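RagA protein (Porphyromonas gingivalis, PDB 6SLN) probably imports peptides as a TonB-dependent receptor, passing them through a plugged outer-membrane beta barrel that works together with a second protein. Local coordinates at residues Asp266-Gly271 and Phe291-Asn296; Asp465-Arg470 and Tyr494-Lys499; Ile712-Pro717 and Gln725-Gly730; Ser925-Lys930 and Leu962-Tyr967. All blocks are in the same frame, centred on the assembly; numbering follows the deposited sequence.

Contact 1 of 4, residues Asp266-Gly271 and Phe291-Asn296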
loop_
_atom_site.group_PDB
_atom_site.type_symbol
_atom_site.label_atom_id
_atom_site.label_comp_id
_atom_site.label_asym_id
_atom_site.label_seq_id
_atom_site.Cartn_x
_atom_site.Cartn_y
_atom_site.Cartn_z
ATOM N N ASP A 266 38.463 -23.961 -26.244
ATOM C CA ASP A 266 38.632 -24.794 -25.059
ATOM C C ASP A 266 38.250 -24.013 -23.809
ATOM O O ASP A 266 37.445 -24.476 -22.993
ATOM C CB ASP A 266 40.067 -25.312 -24.965
ATOM C CG ASP A 266 40.396 -26.339 -26.044
ATOM O OD1 ASP A 266 39.470 -27.001 -26.556
ATOM O OD2 ASP A 266 41.587 -26.489 -26.391
ATOM N N MET A 267 38.757 -22.784 -23.686
ATOM C CA MET A 267 38.528 -22.006 -22.473
ATOM C C MET A 267 37.053 -21.644 -22.308
ATOM O O MET A 267 36.492 -21.788 -21.208
ATOM C CB MET A 267 39.413 -20.761 -22.489
ATOM C CG MET A 267 39.132 -19.787 -21.356
ATOM S SD MET A 267 40.016 -18.226 -21.560
ATOM C CE MET A 267 39.027 -17.424 -22.819
ATOM N N ILE A 268 36.400 -21.194 -23.385
ATOM C CA ILE A 268 34.982 -20.851 -23.282
ATOM C C ILE A 268 34.148 -22.107 -23.079
ATOM O O ILE A 268 33.222 -22.114 -22.262
ATOM C CB ILE A 268 34.504 -20.043 -24.506
ATOM C CG1 ILE A 268 35.283 -18.728 -24.613
ATOM C CG2 ILE A 268 33.006 -19.763 -24.420
ATOM C CD1 ILE A 268 34.995 -17.901 -25.877
ATOM N N LEU A 269 34.464 -23.197 -23.802
ATOM C CA LEU A 269 33.701 -24.428 -23.608
ATOM C C LEU A 269 33.863 -24.951 -22.188
ATOM O O LEU A 269 32.890 -25.396 -21.576
ATOM C CB LEU A 269 34.104 -25.502 -24.619
ATOM C CG LEU A 269 33.318 -25.450 -25.929
ATOM C CD1 LEU A 269 34.002 -26.280 -26.967
ATOM C CD2 LEU A 269 31.902 -25.907 -25.765
ATOM N N ALA A 270 35.081 -24.881 -21.635
ATOM C CA ALA A 270 35.306 -25.422 -20.297
ATOM C C ALA A 270 34.576 -24.616 -19.235
ATOM O O ALA A 270 34.096 -25.174 -18.240
ATOM C CB ALA A 270 36.795 -25.460 -19.984
ATOM N N GLY A 271 34.493 -23.302 -19.423
ATOM C CA GLY A 271 33.840 -22.457 -18.454
ATOM C C GLY A 271 32.341 -22.513 -18.518
ATOM O O GLY A 271 31.677 -22.158 -17.536
ATOM N N PHE A 291 23.393 -26.879 -25.367
ATOM C CA PHE A 291 24.714 -26.500 -25.859
ATOM C C PHE A 291 24.774 -24.976 -25.904
ATOM O O PHE A 291 24.603 -24.364 -26.965
ATOM C CB PHE A 291 25.005 -27.162 -27.211
ATOM C CG PHE A 291 25.151 -28.645 -27.118
ATOM C CD1 PHE A 291 26.391 -29.223 -26.870
ATOM C CD2 PHE A 291 24.044 -29.468 -27.203
ATOM C CE1 PHE A 291 26.533 -30.609 -26.749
ATOM C CE2 PHE A 291 24.171 -30.835 -27.083
ATOM C CZ PHE A 291 25.424 -31.410 -26.866
ATOM N N PRO A 292 24.997 -24.324 -24.758
ATOM C CA PRO A 292 24.994 -22.851 -24.742
ATOM C C PRO A 292 26.174 -22.233 -25.476
ATOM O O PRO A 292 26.093 -21.072 -25.910
ATOM C CB PRO A 292 25.042 -22.525 -23.247
ATOM C CG PRO A 292 25.762 -23.659 -22.658
ATOM C CD PRO A 292 25.340 -24.881 -23.441
ATOM N N VAL A 293 27.273 -22.960 -25.617
ATOM C CA VAL A 293 28.417 -22.517 -26.400
ATOM C C VAL A 293 28.514 -23.433 -27.608
ATOM O O VAL A 293 28.682 -24.647 -27.461
ATOM C CB VAL A 293 29.714 -22.538 -25.581
ATOM C CG1 VAL A 293 30.911 -22.255 -26.489
ATOM C CG2 VAL A 293 29.625 -21.542 -24.465
ATOM N N ASP A 294 28.409 -22.845 -28.798
ATOM C CA ASP A 294 28.388 -23.583 -30.061
ATOM C C ASP A 294 29.118 -22.745 -31.114
ATOM O O ASP A 294 28.592 -21.751 -31.621
ATOM C CB ASP A 294 26.954 -23.897 -30.484
ATOM C CG ASP A 294 26.884 -24.635 -31.801
ATOM O OD1 ASP A 294 27.941 -25.014 -32.349
ATOM O OD2 ASP A 294 25.762 -24.825 -32.297
ATOM N N PHE A 295 30.324 -23.167 -31.461
ATOM C CA PHE A 295 31.094 -22.506 -32.506
ATOM C C PHE A 295 30.779 -23.012 -33.909
ATOM O O PHE A 295 31.262 -22.422 -34.884
ATOM C CB PHE A 295 32.576 -22.672 -32.196
ATOM C CG PHE A 295 32.977 -22.006 -30.920
ATOM C CD1 PHE A 295 32.842 -20.626 -30.780
ATOM C CD2 PHE A 295 33.464 -22.737 -29.865
ATOM C CE1 PHE A 295 33.182 -20.000 -29.605
ATOM C CE2 PHE A 295 33.811 -22.122 -28.687
ATOM C CZ PHE A 295 33.670 -20.747 -28.552
ATOM N N ASN A 296 29.957 -24.054 -34.040
ATOM C CA ASN A 296 29.754 -24.714 -35.325
ATOM C C ASN A 296 28.476 -24.282 -36.006
ATOM O O ASN A 296 28.350 -24.440 -37.223
ATOM C CB ASN A 296 29.753 -26.229 -35.133
ATOM C CG ASN A 296 31.020 -26.706 -34.481
ATOM O OD1 ASN A 296 32.119 -26.338 -34.904
ATOM N ND2 ASN A 296 30.884 -27.487 -33.422
#
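Ile268 and Val293 meet almost at right angles, Ile268 CG2 meeting both methyl branches of the valine. Ile268 CG2 lies 3.8 Å from Val293 CG2, and Val293 CG1 comes nearly as close to the same methyl. The isoleucine splits its work: CG2 stands anti to the backbone N and serves Val293, while CG1, beside that nitrogen (chi1 -61°), carries CD1 the other way. There CD1 arrives at the rim of the Phe295 ring, near the ring plane, 4.1 Å from Phe295 CZ. The benzyl side chain thus presents an edge to Ile268. Leu269 runs obliquely to Val293 and uses mainly one branch: Leu269 CD2 is 3.9 Å from Val293 CG1 and equally near the backbone oxygen of Val293. Leu269 CG also approaches Phe295 CE2 at 4.4 Å.

The pairing joins helix 261-276 to the irregular loop between helices 280-283 and 301-305, well away from the centre of the chain. No hydrogen bond links the two segments; the side chains meet through apolar contacts, with Leu269 CD2 also resting near Val293 O. The helix offers two consecutive residues, and the loop offers alternate ones, because its backbone is extended at Val293. Asp294 points away and makes an Asx turn: the backbone N of Asn296 reaches Asp294 OD1 at 2.8 Å from above the carboxylate plane. Val293 also packs on Ala272 of the same helix. Beyond the loop, Asp294 pairs through its backbone with Tyr400, whose ring meets that of Phe295 at an inclination.

Contact 2 of 4, residues Asp465-Arg470 and Tyr494-Lys499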
loop_
_atom_site.group_PDB
_atom_site.type_symbol
_atom_site.label_atom_id
_atom_site.label_comp_id
_atom_site.label_asym_id
_atom_site.label_seq_id
_atom_site.Cartn_x
_atom_site.Cartn_y
_atom_site.Cartn_z
ATOM N N ASP A 465 -12.878 12.161 -14.125
ATOM C CA ASP A 465 -12.227 10.983 -14.660
ATOM C C ASP A 465 -11.461 10.347 -13.517
ATOM O O ASP A 465 -10.629 11.006 -12.881
ATOM C CB ASP A 465 -11.280 11.341 -15.806
ATOM C CG ASP A 465 -12.020 11.661 -17.076
ATOM O OD1 ASP A 465 -13.256 11.829 -17.011
ATOM O OD2 ASP A 465 -11.380 11.743 -18.134
ATOM N N ILE A 466 -11.738 9.079 -13.249
ATOM C CA ILE A 466 -11.148 8.397 -12.110
ATOM C C ILE A 466 -10.330 7.220 -12.618
ATOM O O ILE A 466 -10.798 6.437 -13.454
ATOM C CB ILE A 466 -12.223 7.953 -11.101
ATOM C CG1 ILE A 466 -13.025 9.170 -10.639
ATOM C CG2 ILE A 466 -11.589 7.257 -9.904
ATOM C CD1 ILE A 466 -14.062 8.844 -9.564
ATOM N N THR A 467 -9.102 7.119 -12.136
ATOM C CA THR A 467 -8.250 5.980 -12.413
ATOM C C THR A 467 -7.853 5.372 -11.081
ATOM O O THR A 467 -7.352 6.085 -10.200
ATOM C CB THR A 467 -6.989 6.374 -13.204
ATOM O OG1 THR A 467 -7.333 7.225 -14.309
ATOM C CG2 THR A 467 -6.288 5.129 -13.710
ATOM N N ASN A 468 -8.101 4.070 -10.930
ATOM C CA ASN A 468 -7.562 3.282 -9.826
ATOM C C ASN A 468 -6.838 2.084 -10.416
ATOM O O ASN A 468 -7.436 1.286 -11.153
ATOM C CB ASN A 468 -8.649 2.797 -8.868
ATOM C CG ASN A 468 -9.179 3.889 -7.988
ATOM O OD1 ASN A 468 -8.492 4.360 -7.076
ATOM N ND2 ASN A 468 -10.422 4.295 -8.245
ATOM N N THR A 469 -5.567 1.947 -10.068
ATOM C CA THR A 469 -4.711 0.941 -10.654
ATOM C C THR A 469 -4.025 0.169 -9.547
ATOM O O THR A 469 -3.478 0.762 -8.612
ATOM C CB THR A 469 -3.675 1.582 -11.566
ATOM O OG1 THR A 469 -4.349 2.480 -12.454
ATOM C CG2 THR A 469 -2.919 0.513 -12.353
ATOM N N ARG A 470 -4.065 -1.142 -9.657
ATOM C CA ARG A 470 -3.295 -2.020 -8.797
ATOM C C ARG A 470 -2.253 -2.717 -9.656
ATOM O O ARG A 470 -2.572 -3.278 -10.715
ATOM C CB ARG A 470 -4.201 -3.040 -8.098
ATOM C CG ARG A 470 -5.063 -2.407 -6.995
ATOM C CD ARG A 470 -4.215 -2.112 -5.779
ATOM N NE ARG A 470 -4.008 -3.305 -4.965
ATOM C CZ ARG A 470 -2.933 -4.095 -5.052
ATOM N NH1 ARG A 470 -1.962 -3.812 -5.914
ATOM N NH2 ARG A 470 -2.814 -5.163 -4.270
ATOM N N TYR A 494 -2.473 3.106 -7.268
ATOM C CA TYR A 494 -2.423 4.427 -7.884
ATOM C C TYR A 494 -3.836 4.966 -7.969
ATOM O O TYR A 494 -4.772 4.202 -8.255
ATOM C CB TYR A 494 -1.859 4.373 -9.323
ATOM C CG TYR A 494 -0.454 3.827 -9.525
ATOM C CD1 TYR A 494 -0.201 2.458 -9.535
ATOM C CD2 TYR A 494 0.608 4.686 -9.777
ATOM C CE1 TYR A 494 1.091 1.971 -9.743
ATOM C CE2 TYR A 494 1.889 4.209 -9.990
ATOM C CZ TYR A 494 2.129 2.859 -9.967
ATOM O OH TYR A 494 3.410 2.408 -10.169
ATOM N N ARG A 495 -3.982 6.285 -7.791
ATOM C CA ARG A 495 -5.277 6.951 -7.909
ATOM C C ARG A 495 -5.150 8.284 -8.626
ATOM O O ARG A 495 -4.323 9.116 -8.243
ATOM C CB ARG A 495 -5.896 7.188 -6.536
ATOM C CG ARG A 495 -7.172 7.973 -6.594
ATOM C CD ARG A 495 -7.931 7.846 -5.307
ATOM N NE ARG A 495 -8.719 6.628 -5.300
ATOM C CZ ARG A 495 -9.579 6.298 -4.348
ATOM N NH1 ARG A 495 -9.795 7.100 -3.310
ATOM N NH2 ARG A 495 -10.242 5.171 -4.464
ATOM N N ASP A 496 -5.984 8.503 -9.640
ATOM C CA ASP A 496 -6.062 9.792 -10.321
ATOM C C ASP A 496 -7.507 10.247 -10.339
ATOM O O ASP A 496 -8.378 9.541 -10.865
ATOM C CB ASP A 496 -5.546 9.720 -11.759
ATOM C CG ASP A 496 -4.098 9.369 -11.832
ATOM O OD1 ASP A 496 -3.340 9.776 -10.935
ATOM O OD2 ASP A 496 -3.713 8.667 -12.784
ATOM N N VAL A 497 -7.758 11.433 -9.801
ATOM C CA VAL A 497 -9.062 12.066 -9.899
ATOM C C VAL A 497 -8.828 13.396 -10.592
ATOM O O VAL A 497 -8.113 14.261 -10.070
ATOM C CB VAL A 497 -9.738 12.233 -8.529
ATOM C CG1 VAL A 497 -11.092 12.843 -8.702
ATOM C CG2 VAL A 497 -9.855 10.878 -7.827
ATOM N N SER A 498 -9.375 13.542 -11.788
ATOM C CA SER A 498 -9.295 14.800 -12.520
ATOM C C SER A 498 -10.719 15.314 -12.705
ATOM O O SER A 498 -11.509 14.723 -13.454
ATOM C CB SER A 498 -8.548 14.628 -13.840
ATOM O OG SER A 498 -8.993 13.493 -14.549
ATOM N N LYS A 499 -11.061 16.373 -11.966
ATOM C CA LYS A 499 -12.377 16.990 -12.031
ATOM C C LYS A 499 -12.354 18.174 -12.979
ATOM O O LYS A 499 -11.322 18.822 -13.176
ATOM C CB LYS A 499 -12.855 17.466 -10.659
ATOM C CG LYS A 499 -12.901 16.410 -9.586
ATOM C CD LYS A 499 -13.130 17.049 -8.234
ATOM C CE LYS A 499 -12.310 16.353 -7.158
ATOM N NZ LYS A 499 -12.391 17.105 -5.876
HETATM O O HOH W 1 -4.470 7.689 -15.450
#
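Arg495 and Asn468 lie side by side across two antiparallel strands, 456-475 and 487-510, in a non-hydrogen-bonded pair of the barrel wall. Starting at Arg495 CB, the chain runs past the asparagine amide: CB is 3.9 Å from Asn468 OD1, and CG and CD keep much the same distance from that oxygen. With chi1 and chi2 both extended, the side chain climbs straight until it bends at CD (chi3 -83°), which swings the guanidinium over to its neighbour. Arg495 NE then donates to Asn468 OD1 at 2.9 Å, on a lone pair in the carbonyl plane and close to straight (161°). Arg495 NH2 reaches the same OD1 at 3.2 Å, more bent and tilted from that plane. Both nitrogens grip side-on, with the oxygen in the guanidinium plane although the amide plane is turned 68° from it. At the tip, NH1 donates to the backbone oxygen of Glu438 of the second subunit, while Asn468 ND2 bonds to His440 of that subunit.

The hydrogen-bonded pairs turn their side chains to the other face, where Asp465 and Thr467 touch Val171 of helix 169-173. Thr467 CB and Asp496 CB sit 3.9 Å apart and point the same way. A water donates to Thr467 OG1 at 3.1 Å and to Asp496 OD2 at 2.9 Å; Thr467 OG1 also bonds to Gln441. Between them, Thr467 N meets Asp496 O at 2.8 Å.

Arg495 NE and NH2 thus hold one amide oxygen while NH1 crosses the dimer interface, where NH2 adds a weak bond to Asn468 O of the second subunit; the buried positive charge is probably spread over neutral oxygens, Asn468 OD1 and the Glu438 carbonyl of that subunit.

Contact 3 of 4, residues Ile712-Pro717 and Gln725-Gly730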
loop_
_atom_site.group_PDB
_atom_site.type_symbol
_atom_site.label_atom_id
_atom_site.label_comp_id
_atom_site.label_asym_id
_atom_site.label_seq_id
_atom_site.Cartn_x
_atom_site.Cartn_y
_atom_site.Cartn_z
ATOM N N ILE A 712 12.022 27.593 -19.308
ATOM C CA ILE A 712 13.170 26.726 -19.503
ATOM C C ILE A 712 13.468 26.052 -18.178
ATOM O O ILE A 712 13.535 26.713 -17.131
ATOM C CB ILE A 712 14.395 27.499 -20.022
ATOM C CG1 ILE A 712 14.123 28.097 -21.414
ATOM C CG2 ILE A 712 15.628 26.586 -20.023
ATOM C CD1 ILE A 712 15.399 28.502 -22.206
ATOM N N ASP A 713 13.585 24.730 -18.214
ATOM C CA ASP A 713 14.096 23.970 -17.081
ATOM C C ASP A 713 15.604 24.218 -17.097
ATOM O O ASP A 713 16.397 23.453 -17.660
ATOM C CB ASP A 713 13.723 22.494 -17.210
ATOM C CG ASP A 713 13.873 21.731 -15.914
ATOM O OD1 ASP A 713 14.369 22.313 -14.932
ATOM O OD2 ASP A 713 13.496 20.541 -15.873
ATOM N N VAL A 714 15.993 25.338 -16.499
ATOM C CA VAL A 714 17.343 25.868 -16.717
ATOM C C VAL A 714 18.368 24.900 -16.136
ATOM O O VAL A 714 18.229 24.474 -14.974
ATOM C CB VAL A 714 17.477 27.262 -16.097
ATOM C CG1 VAL A 714 18.939 27.618 -15.938
ATOM C CG2 VAL A 714 16.753 28.314 -16.961
ATOM N N PRO A 715 19.373 24.491 -16.913
ATOM C CA PRO A 715 20.419 23.608 -16.376
ATOM C C PRO A 715 21.273 24.352 -15.357
ATOM O O PRO A 715 21.795 25.434 -15.636
ATOM C CB PRO A 715 21.237 23.217 -17.623
ATOM C CG PRO A 715 20.422 23.657 -18.829
ATOM C CD PRO A 715 19.569 24.796 -18.341
ATOM N N MET A 716 21.421 23.787 -14.212
ATOM C CA MET A 716 22.237 24.636 -13.351
ATOM C C MET A 716 23.688 24.172 -13.349
ATOM O O MET A 716 23.960 22.977 -13.501
ATOM C CB MET A 716 21.710 24.627 -11.911
ATOM C CG MET A 716 20.198 24.778 -11.797
ATOM S SD MET A 716 19.773 26.488 -11.452
ATOM C CE MET A 716 20.610 26.667 -9.882
ATOM N N PRO A 717 24.636 25.100 -13.213
ATOM C CA PRO A 717 26.017 24.698 -12.925
ATOM C C PRO A 717 26.070 23.882 -11.648
ATOM O O PRO A 717 25.411 24.206 -10.661
ATOM C CB PRO A 717 26.762 26.030 -12.762
ATOM C CG PRO A 717 25.718 27.102 -12.779
ATOM C CD PRO A 717 24.527 26.547 -13.481
ATOM N N GLN A 725 16.389 24.097 -12.503
ATOM C CA GLN A 725 15.418 24.942 -11.819
ATOM C C GLN A 725 14.679 25.712 -12.888
ATOM O O GLN A 725 15.307 26.411 -13.694
ATOM C CB GLN A 725 16.075 25.894 -10.832
ATOM C CG GLN A 725 15.108 26.952 -10.275
ATOM C CD GLN A 725 13.959 26.351 -9.484
ATOM O OE1 GLN A 725 14.167 25.568 -8.556
ATOM N NE2 GLN A 725 12.744 26.704 -9.857
ATOM N N TYR A 726 13.359 25.568 -12.916
ATOM C CA TYR A 726 12.572 26.275 -13.911
ATOM C C TYR A 726 12.689 27.789 -13.730
ATOM O O TYR A 726 12.809 28.295 -12.610
ATOM C CB TYR A 726 11.123 25.822 -13.826
ATOM C CG TYR A 726 10.746 24.803 -14.866
ATOM C CD1 TYR A 726 10.759 25.131 -16.214
ATOM C CD2 TYR A 726 10.361 23.521 -14.505
ATOM C CE1 TYR A 726 10.402 24.209 -17.176
ATOM C CE2 TYR A 726 9.996 22.587 -15.463
ATOM C CZ TYR A 726 10.024 22.938 -16.792
ATOM O OH TYR A 726 9.666 22.020 -17.742
ATOM N N GLN A 727 12.684 28.507 -14.857
ATOM C CA GLN A 727 12.778 29.959 -14.903
ATOM C C GLN A 727 12.088 30.454 -16.172
ATOM O O GLN A 727 12.070 29.765 -17.193
ATOM C CB GLN A 727 14.242 30.437 -14.877
ATOM C CG GLN A 727 14.860 30.537 -13.477
ATOM C CD GLN A 727 16.374 30.386 -13.479
ATOM O OE1 GLN A 727 16.975 30.212 -14.524
ATOM N NE2 GLN A 727 16.988 30.448 -12.309
ATOM N N ASN A 728 11.515 31.654 -16.102
ATOM C CA ASN A 728 10.991 32.324 -17.290
ATOM C C ASN A 728 12.164 33.039 -17.946
ATOM O O ASN A 728 12.619 34.085 -17.478
ATOM C CB ASN A 728 9.870 33.282 -16.922
ATOM C CG ASN A 728 8.715 32.577 -16.270
ATOM O OD1 ASN A 728 8.643 32.503 -15.041
ATOM N ND2 ASN A 728 7.813 32.027 -17.084
ATOM N N VAL A 729 12.663 32.467 -19.032
ATOM C CA VAL A 729 13.998 32.808 -19.489
ATOM C C VAL A 729 14.159 32.469 -20.972
ATOM O O VAL A 729 13.731 31.404 -21.435
ATOM C CB VAL A 729 15.035 32.088 -18.605
ATOM C CG1 VAL A 729 16.293 31.844 -19.374
ATOM C CG2 VAL A 729 15.333 32.920 -17.360
ATOM N N GLY A 730 14.742 33.388 -21.740
ATOM C CA GLY A 730 14.970 33.137 -23.136
ATOM C C GLY A 730 13.712 33.236 -23.975
ATOM O O GLY A 730 12.641 33.628 -23.512
#
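Asp713 lays its CB over one face of the Tyr726 ring, a CH-pi contact with CB 3.9 Å from the ring centroid and set toward the rim. The carboxylate is stacked on the ring, only 13° from its plane: chi1 of -164° carries CG over the ring and chi2 near zero sets the tilt. Its OD1 bonds elsewhere, to Ser724 OG.

Backbone bonds come in two pairs around this crossing. Ile712 N meets Gln727 O at 3.0 Å, and Gln727 N returns to Ile712 O. Val714 N reaches Gln725 O at 3.1 Å, while Gln725 N answers to Val714 O. Asp713 centres an inverse gamma turn in this hairpin of strands 696-715 and 724-728. Further on, Met716 O accepts a hydrogen bond from a basic side chain of another protein's chain.

Val714 CG2 makes an apolar contact with Val729 CG1 at 4.3 Å. Separately, Met716 SD lies alongside the aliphatic base of Gln725, 3.8 Å from Gln725 CB.

Among polar side chains, Gln725 NE2 donates to Tyr726 O at 3.2 Å, on a lone pair and in its own amide plane, with OE1 taken by Gly671 N. The glutamine is thereby fixed in rotation: both ends of a buried amide are answered, with NE2 also serving Asn648 O.

Contact 4 of 4, residues Ser925-Lys930 and Leu962-Tyr967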
loop_
_atom_site.group_PDB
_atom_site.type_symbol
_atom_site.label_atom_id
_atom_site.label_comp_id
_atom_site.label_asym_id
_atom_site.label_seq_id
_atom_site.Cartn_x
_atom_site.Cartn_y
_atom_site.Cartn_z
ATOM N N SER A 925 15.412 10.430 -41.758
ATOM C CA SER A 925 14.163 10.741 -42.442
ATOM C C SER A 925 13.541 9.467 -43.006
ATOM O O SER A 925 14.224 8.460 -43.238
ATOM C CB SER A 925 14.393 11.750 -43.570
ATOM O OG SER A 925 15.373 12.694 -43.206
ATOM N N PHE A 926 12.227 9.509 -43.231
ATOM C CA PHE A 926 11.571 8.282 -43.660
ATOM C C PHE A 926 10.194 8.566 -44.233
ATOM O O PHE A 926 9.527 9.527 -43.853
ATOM C CB PHE A 926 11.448 7.274 -42.511
ATOM C CG PHE A 926 10.562 7.734 -41.378
ATOM C CD1 PHE A 926 9.207 7.413 -41.355
ATOM C CD2 PHE A 926 11.085 8.468 -40.321
ATOM C CE1 PHE A 926 8.393 7.825 -40.294
ATOM C CE2 PHE A 926 10.276 8.866 -39.262
ATOM C CZ PHE A 926 8.931 8.538 -39.253
ATOM N N LEU A 927 9.785 7.704 -45.151
ATOM C CA LEU A 927 8.418 7.616 -45.636
ATOM C C LEU A 927 7.856 6.278 -45.179
ATOM O O LEU A 927 8.508 5.241 -45.333
ATOM C CB LEU A 927 8.388 7.732 -47.154
ATOM C CG LEU A 927 7.228 7.154 -47.952
ATOM C CD1 LEU A 927 6.026 8.051 -47.824
ATOM C CD2 LEU A 927 7.626 6.997 -49.424
ATOM N N ARG A 928 6.675 6.298 -44.581
ATOM C CA ARG A 928 6.067 5.079 -44.075
ATOM C C ARG A 928 4.691 4.909 -44.693
ATOM O O ARG A 928 3.845 5.806 -44.602
ATOM C CB ARG A 928 5.973 5.103 -42.554
ATOM C CG ARG A 928 6.011 3.719 -41.933
ATOM C CD ARG A 928 6.612 3.808 -40.542
ATOM N NE ARG A 928 7.938 3.221 -40.479
ATOM C CZ ARG A 928 8.763 3.320 -39.443
ATOM N NH1 ARG A 928 8.401 3.999 -38.364
ATOM N NH2 ARG A 928 9.958 2.728 -39.494
ATOM N N LEU A 929 4.478 3.774 -45.342
ATOM C CA LEU A 929 3.129 3.352 -45.692
ATOM C C LEU A 929 2.462 2.974 -44.385
ATOM O O LEU A 929 2.680 1.884 -43.862
ATOM C CB LEU A 929 3.163 2.186 -46.673
ATOM C CG LEU A 929 1.810 1.626 -47.094
ATOM C CD1 LEU A 929 0.867 2.744 -47.500
ATOM C CD2 LEU A 929 1.971 0.616 -48.224
ATOM N N LYS A 930 1.691 3.900 -43.815
ATOM C CA LYS A 930 1.134 3.673 -42.483
ATOM C C LYS A 930 -0.031 2.700 -42.518
ATOM O O LYS A 930 -0.154 1.842 -41.643
ATOM C CB LYS A 930 0.696 4.992 -41.861
ATOM C CG LYS A 930 1.832 5.813 -41.344
ATOM C CD LYS A 930 1.591 6.198 -39.906
ATOM C CE LYS A 930 2.111 5.137 -38.940
ATOM N NZ LYS A 930 3.582 5.234 -38.759
ATOM N N LEU A 962 5.561 -0.780 -45.260
ATOM C CA LEU A 962 6.851 -0.414 -45.834
ATOM C C LEU A 962 7.382 0.862 -45.205
ATOM O O LEU A 962 6.632 1.816 -44.980
ATOM C CB LEU A 962 6.787 -0.185 -47.356
ATOM C CG LEU A 962 6.104 -1.172 -48.300
ATOM C CD1 LEU A 962 5.633 -0.440 -49.548
ATOM C CD2 LEU A 962 7.017 -2.352 -48.663
ATOM N N THR A 963 8.690 0.881 -44.964
ATOM C CA THR A 963 9.427 2.093 -44.658
ATOM C C THR A 963 10.431 2.346 -45.776
ATOM O O THR A 963 10.930 1.416 -46.409
ATOM C CB THR A 963 10.144 1.996 -43.304
ATOM O OG1 THR A 963 9.267 1.399 -42.340
ATOM C CG2 THR A 963 10.561 3.393 -42.802
ATOM N N VAL A 964 10.692 3.622 -46.041
ATOM C CA VAL A 964 11.701 4.054 -46.992
ATOM C C VAL A 964 12.619 5.016 -46.248
ATOM O O VAL A 964 12.197 6.114 -45.870
ATOM C CB VAL A 964 11.083 4.731 -48.215
ATOM C CG1 VAL A 964 12.158 5.341 -49.033
ATOM C CG2 VAL A 964 10.290 3.729 -49.030
ATOM N N THR A 965 13.867 4.610 -46.036
ATOM C CA THR A 965 14.800 5.358 -45.201
ATOM C C THR A 965 16.196 4.809 -45.443
ATOM O O THR A 965 16.357 3.683 -45.918
ATOM C CB THR A 965 14.436 5.239 -43.722
ATOM O OG1 THR A 965 15.424 5.896 -42.917
ATOM C CG2 THR A 965 14.359 3.764 -43.342
ATOM N N LYS A 966 17.208 5.619 -45.127
ATOM C CA LYS A 966 18.595 5.170 -45.162
ATOM C C LYS A 966 19.175 5.041 -43.758
ATOM O O LYS A 966 20.397 4.933 -43.602
ATOM C CB LYS A 966 19.452 6.100 -46.031
ATOM C CG LYS A 966 19.881 7.434 -45.389
ATOM C CD LYS A 966 21.025 8.134 -46.182
ATOM C CE LYS A 966 21.964 8.961 -45.260
ATOM N NZ LYS A 966 22.678 10.112 -45.923
ATOM N N TYR A 967 18.317 5.051 -42.734
ATOM C CA TYR A 967 18.777 4.882 -41.362
ATOM C C TYR A 967 19.260 3.454 -41.142
ATOM O O TYR A 967 18.500 2.504 -41.325
ATOM C CB TYR A 967 17.664 5.217 -40.376
ATOM C CG TYR A 967 18.179 5.253 -38.965
ATOM C CD1 TYR A 967 19.142 6.172 -38.602
ATOM C CD2 TYR A 967 17.731 4.359 -37.998
ATOM C CE1 TYR A 967 19.640 6.226 -37.315
ATOM C CE2 TYR A 967 18.234 4.404 -36.692
ATOM C CZ TYR A 967 19.195 5.343 -36.361
ATOM O OH TYR A 967 19.715 5.421 -35.086
#
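An antiparallel pair of barrel strands, 921-937 and 951-964, is held here at Leu927 and Val964, whose backbones exchange two hydrogen bonds: Leu927 N to Val964 O at 3.0 Å and Val964 N to Leu927 O at 2.8 Å. The side chains of this pair, like Leu929 and Leu962, turn to one face; Leu962 and Val964 lie on the surface there, and Leu929 CD2 meets Leu962 CD1 at 4.0 Å.

Arg928 and Thr963 occupy the opposite face. The arginine extends past the threonine and bends at chi3 (-109°), bringing its guanidinium edge to the hydroxyl. Arg928 NE donates to Thr963 OG1 at 2.9 Å and Arg928 NH2 to the same oxygen at 3.2 Å, both with the oxygen in the guanidinium plane. Asp971 and Glu973 take NH2 and NH1 in salt bridges.

Further along, Thr965 OG1 donates to Ser925 O at 2.8 Å, nearly in line with the carbonyl. Thr965 OG1 itself accepts from the backbone N of Tyr967 at 3.0 Å, which makes an ST turn. Thr965 CB also packs against Phe926 CB.

Two threonine hydroxyls thus do different jobs: Thr965 OG1 donates to the carbonyl of Ser925, just before the paired residues, and accepts from Tyr967 N, while Thr963 accepts twice and helps orient an arginine whose charge is probably balanced by the two nearby carboxylates.

Followed from the N terminus, the chain closes the four contacts in series; none nests within another or crosses it. Contact 1 comes first, closing a loop within the largely helical excursion between barrel strands 218-230 and 309-322, some 40 Å or more, centre to centre, from the others. Contact 2 then closes a hairpin, zipping neighbouring barrel strands at the subunit interface. Contact 3 closes a shorter hairpin, about 31 Å from contact 2 between centres, next to the chain of another protein. Contact 4 pairs two late strands of the wall, on the opposite side of the chain's centre from contact 2. Contacts 2 to 4 thus join consecutive strands, while contact 1 joins helix 261-276 to a loop.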